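Globin domain-containing protein (Pseudomonas aeruginosa, PDB 1TU9) is a globin-family protein that binds heme and, like its relatives, probably binds or carries oxygen, though its own role is not established. Local coordinates at residues 25-30 and 39-44. Residues are numbered along the deposited sequence; the frame is centred on the assembly and turned at random.
Sequences DFYRHF and AKFATT. With HEM (protoporphyrin IX containing Fe), chain B; PPI (propanoic acid), chain C; EDO (1,2-ethanediol), chain D.
Part of the ligand pocket of a globin heme site is built here, where Tyr-27 and Phe-30 of helix 22-32 meet Phe-41 of the 39-44 segment. The edge of Tyr-27 points at one face of the Phe-41 ring in a T-shaped pair, planes at 77°, with CE2 of Tyr-27 4.2 Å from CZ of Phe-41. The heme methyl CMD lies over the opposite face. Phe-30 comes closer, its CE2 3.6 Å from CE1 of Phe-41 at that ring's edge, and the two rings meet obliquely at 64°. With CG anti to its own carbonyl carbon (chi1 -73°), Phe-41 reaches in from the chain to set CZ 3.4 Å from the heme meso carbon CHD. In this globin the cluster walls the distal side: a propanoic acid binds the iron through O1 at 1.9 Å, and His-79 is the axial ligand from the protein. O2 of the acid lies at the edge of the Tyr-27 ring, in its plane, and is modelled 2.3 Å from Tyr-27 OH, a hydrogen bond of doubtful length; Gln-49 also hydrogen-bonds the acid. The acid's C3 rests 3.6 Å from CE2 of Phe-26, whose ring is met edge-to-face by Trp-94.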
loop_
_atom_site.group_PDB
_atom_site.type_symbol
_atom_site.label_atom_id
_atom_site.label_comp_id
_atom_site.label_asym_id
_atom_site.label_seq_id
_atom_site.Cartn_x
_atom_site.Cartn_y
_atom_site.Cartn_z
ATOM N N ASP A 25 12.260 -1.566 -3.880
ATOM C CA ASP A 25 12.452 -2.149 -2.565
ATOM C C ASP A 25 11.126 -2.623 -1.964
ATOM O O ASP A 25 11.073 -3.700 -1.381
ATOM C CB ASP A 25 13.156 -1.175 -1.617
ATOM C CG ASP A 25 14.606 -1.001 -1.931
ATOM O OD1 ASP A 25 15.172 -1.830 -2.673
ATOM O OD2 ASP A 25 15.256 -0.076 -1.422
ATOM N N PHE A 26 10.064 -1.844 -2.123
ATOM C CA PHE A 26 8.755 -2.277 -1.660
ATOM C C PHE A 26 8.436 -3.672 -2.211
ATOM O O PHE A 26 8.108 -4.585 -1.453
ATOM C CB PHE A 26 7.634 -1.327 -2.078
ATOM C CG PHE A 26 6.294 -1.916 -1.793
ATOM C CD1 PHE A 26 5.818 -1.972 -0.496
ATOM C CD2 PHE A 26 5.588 -2.572 -2.783
ATOM C CE1 PHE A 26 4.617 -2.608 -0.209
ATOM C CE2 PHE A 26 4.399 -3.203 -2.507
ATOM C CZ PHE A 26 3.911 -3.222 -1.214
ATOM N N TYR A 27 8.504 -3.842 -3.531
ATOM C CA TYR A 27 8.128 -5.134 -4.111
ATOM C C TYR A 27 9.098 -6.236 -3.742
ATOM O O TYR A 27 8.676 -7.364 -3.538
ATOM C CB TYR A 27 7.880 -5.068 -5.637
ATOM C CG TYR A 27 6.490 -4.554 -5.922
ATOM C CD1 TYR A 27 6.286 -3.252 -6.363
ATOM C CD2 TYR A 27 5.370 -5.341 -5.676
ATOM C CE1 TYR A 27 5.015 -2.759 -6.572
ATOM C CE2 TYR A 27 4.091 -4.847 -5.885
ATOM C CZ TYR A 27 3.925 -3.551 -6.334
ATOM O OH TYR A 27 2.670 -3.029 -6.527
ATOM N N ARG A 28 10.385 -5.925 -3.603
ATOM C CA ARG A 28 11.322 -6.938 -3.160
ATOM C C ARG A 28 10.897 -7.457 -1.778
ATOM O O ARG A 28 10.859 -8.655 -1.531
ATOM C CB ARG A 28 12.755 -6.404 -3.133
ATOM C CG ARG A 28 13.766 -7.400 -2.619
ATOM C CD ARG A 28 15.199 -6.979 -2.845
ATOM N NE ARG A 28 15.483 -5.615 -2.400
ATOM C CZ ARG A 28 15.816 -5.271 -1.163
ATOM N NH1 ARG A 28 15.858 -6.169 -0.194
ATOM N NH2 ARG A 28 16.109 -4.015 -0.888
ATOM N N HIS A 29 10.574 -6.538 -0.872
ATOM C CA HIS A 29 10.180 -6.952 0.470
ATOM C C HIS A 29 8.839 -7.705 0.461
ATOM O O HIS A 29 8.663 -8.696 1.158
ATOM C CB HIS A 29 10.035 -5.757 1.399
ATOM C CG HIS A 29 11.268 -4.929 1.532
ATOM N ND1 HIS A 29 12.529 -5.463 1.660
ATOM C CD2 HIS A 29 11.419 -3.589 1.619
ATOM C CE1 HIS A 29 13.407 -4.481 1.801
ATOM N NE2 HIS A 29 12.760 -3.335 1.768
ATOM N N PHE A 30 7.895 -7.195 -0.316
ATOM C CA PHE A 30 6.552 -7.761 -0.371
ATOM C C PHE A 30 6.592 -9.184 -0.954
ATOM O O PHE A 30 6.040 -10.120 -0.373
ATOM C CB PHE A 30 5.674 -6.822 -1.201
ATOM C CG PHE A 30 4.192 -7.158 -1.203
ATOM C CD1 PHE A 30 3.539 -7.672 -0.094
ATOM C CD2 PHE A 30 3.441 -6.869 -2.320
ATOM C CE1 PHE A 30 2.156 -7.934 -0.129
ATOM C CE2 PHE A 30 2.072 -7.113 -2.350
ATOM C CZ PHE A 30 1.442 -7.635 -1.246
ATOM N N ALA A 39 3.294 -15.977 -5.912
ATOM C CA ALA A 39 2.375 -16.656 -6.841
ATOM C C ALA A 39 1.406 -15.680 -7.486
ATOM O O ALA A 39 1.101 -15.781 -8.674
ATOM C CB ALA A 39 1.613 -17.764 -6.118
ATOM N N LYS A 40 0.928 -14.714 -6.716
ATOM C CA LYS A 40 -0.028 -13.765 -7.251
ATOM C C LYS A 40 0.581 -12.893 -8.347
ATOM O O LYS A 40 -0.120 -12.518 -9.293
ATOM C CB LYS A 40 -0.593 -12.884 -6.139
ATOM C CG LYS A 40 -1.655 -13.534 -5.281
ATOM C CD LYS A 40 -2.982 -13.694 -6.008
ATOM C CE LYS A 40 -3.970 -14.425 -5.134
ATOM N NZ LYS A 40 -5.188 -14.809 -5.871
ATOM N N PHE A 41 1.869 -12.558 -8.210
ATOM C CA PHE A 41 2.540 -11.625 -9.123
ATOM C C PHE A 41 3.413 -12.312 -10.180
ATOM O O PHE A 41 4.135 -11.647 -10.914
ATOM C CB PHE A 41 3.382 -10.623 -8.320
ATOM C CG PHE A 41 2.568 -9.593 -7.599
ATOM C CD1 PHE A 41 2.478 -9.586 -6.221
ATOM C CD2 PHE A 41 1.879 -8.626 -8.310
ATOM C CE1 PHE A 41 1.711 -8.623 -5.571
ATOM C CE2 PHE A 41 1.122 -7.673 -7.667
ATOM C CZ PHE A 41 1.040 -7.667 -6.293
ATOM N N ALA A 42 3.306 -13.640 -10.316
ATOM C CA ALA A 42 4.208 -14.390 -11.186
ATOM C C ALA A 42 4.153 -13.966 -12.648
ATOM O O ALA A 42 5.146 -14.104 -13.362
ATOM C CB ALA A 42 3.937 -15.880 -11.053
ATOM N N THR A 43 2.998 -13.487 -13.111
ATOM C CA THR A 43 2.871 -12.978 -14.477
ATOM C C THR A 43 2.309 -11.569 -14.461
ATOM O O THR A 43 1.358 -11.261 -15.148
ATOM C CB THR A 43 2.016 -13.904 -15.382
ATOM O OG1 THR A 43 0.705 -14.080 -14.835
ATOM C CG2 THR A 43 2.599 -15.294 -15.473
ATOM N N THR A 44 2.951 -10.720 -13.662
ATOM C CA THR A 44 2.710 -9.285 -13.616
ATOM C C THR A 44 3.910 -8.528 -14.186
ATOM O O THR A 44 5.058 -8.872 -13.899
ATOM C CB THR A 44 2.460 -8.879 -12.144
ATOM O OG1 THR A 44 1.253 -9.496 -11.677
ATOM C CG2 THR A 44 2.250 -7.352 -11.987
HETATM C CHA HEM B . -3.533 -4.968 -8.924
HETATM C CHB HEM B . -3.364 -1.442 -5.467
HETATM C CHC HEM B . -3.013 -4.816 -2.149
HETATM C CHD HEM B . -2.252 -8.190 -5.511
HETATM C C1A HEM B . -3.600 -3.743 -8.252
HETATM C C2A HEM B . -3.894 -2.448 -8.853
HETATM C C3A HEM B . -3.836 -1.491 -7.926
HETATM C C4A HEM B . -3.506 -2.106 -6.663
HETATM C CMA HEM B . -4.089 0.017 -8.158
HETATM C CAA HEM B . -4.231 -2.234 -10.332
HETATM C CBA HEM B . -5.720 -1.884 -10.457
HETATM C CGA HEM B . -6.622 -2.774 -9.624
HETATM O O1A HEM B . -6.733 -3.983 -9.935
HETATM O O2A HEM B . -7.255 -2.287 -8.646
HETATM C C1B HEM B . -3.282 -2.025 -4.239
HETATM C C2B HEM B . -3.268 -1.390 -2.928
HETATM C C3B HEM B . -3.179 -2.337 -1.999
HETATM C C4B HEM B . -3.120 -3.603 -2.731
HETATM C CMB HEM B . -3.323 0.136 -2.679
HETATM C CAB HEM B . -3.103 -2.159 -0.457
HETATM C CBB HEM B . -3.853 -1.271 0.204
HETATM C C1C HEM B . -2.701 -5.990 -2.790
HETATM C C2C HEM B . -2.272 -7.162 -2.098
HETATM C C3C HEM B . -2.026 -8.098 -3.008
HETATM C C4C HEM B . -2.320 -7.541 -4.306
HETATM C CMC HEM B . -2.136 -7.252 -0.577
HETATM C CAC HEM B . -1.557 -9.519 -2.679
HETATM C CBC HEM B . -0.763 -10.209 -3.484
HETATM C C1D HEM B . -2.549 -7.669 -6.734
HETATM C C2D HEM B . -2.468 -8.416 -7.948
HETATM C C3D HEM B . -2.852 -7.447 -9.037
HETATM C C4D HEM B . -3.126 -6.183 -8.376
HETATM C CMD HEM B . -2.066 -9.886 -8.100
HETATM C CAD HEM B . -2.866 -7.810 -10.528
HETATM C CBD HEM B . -1.415 -7.857 -11.037
HETATM C CGD HEM B . -1.353 -8.317 -12.482
HETATM O O1D HEM B . -1.633 -9.516 -12.740
HETATM O O2D HEM B . -1.038 -7.495 -13.387
HETATM N NA HEM B . -3.371 -3.470 -6.920
HETATM N NB HEM B . -3.203 -3.387 -4.085
HETATM N NC HEM B . -2.723 -6.232 -4.145
HETATM N ND HEM B . -2.938 -6.375 -7.014
HETATM FE FE HEM B . -3.130 -4.877 -5.650
HETATM C C1 PPI C . -0.345 -4.409 -5.794
HETATM C C2 PPI C . -0.178 -4.308 -4.324
HETATM C C3 PPI C . 1.258 -4.112 -4.077
HETATM O O1 PPI C . -1.403 -4.608 -6.302
HETATM O O2 PPI C . 0.731 -4.305 -6.591
HETATM C C1 EDO D . -2.998 -12.749 -12.784
HETATM O O1 EDO D . -1.705 -13.207 -13.118
HETATM C C2 EDO D . -3.026 -12.183 -11.375
HETATM O O2 EDO D . -2.777 -13.175 -10.386
#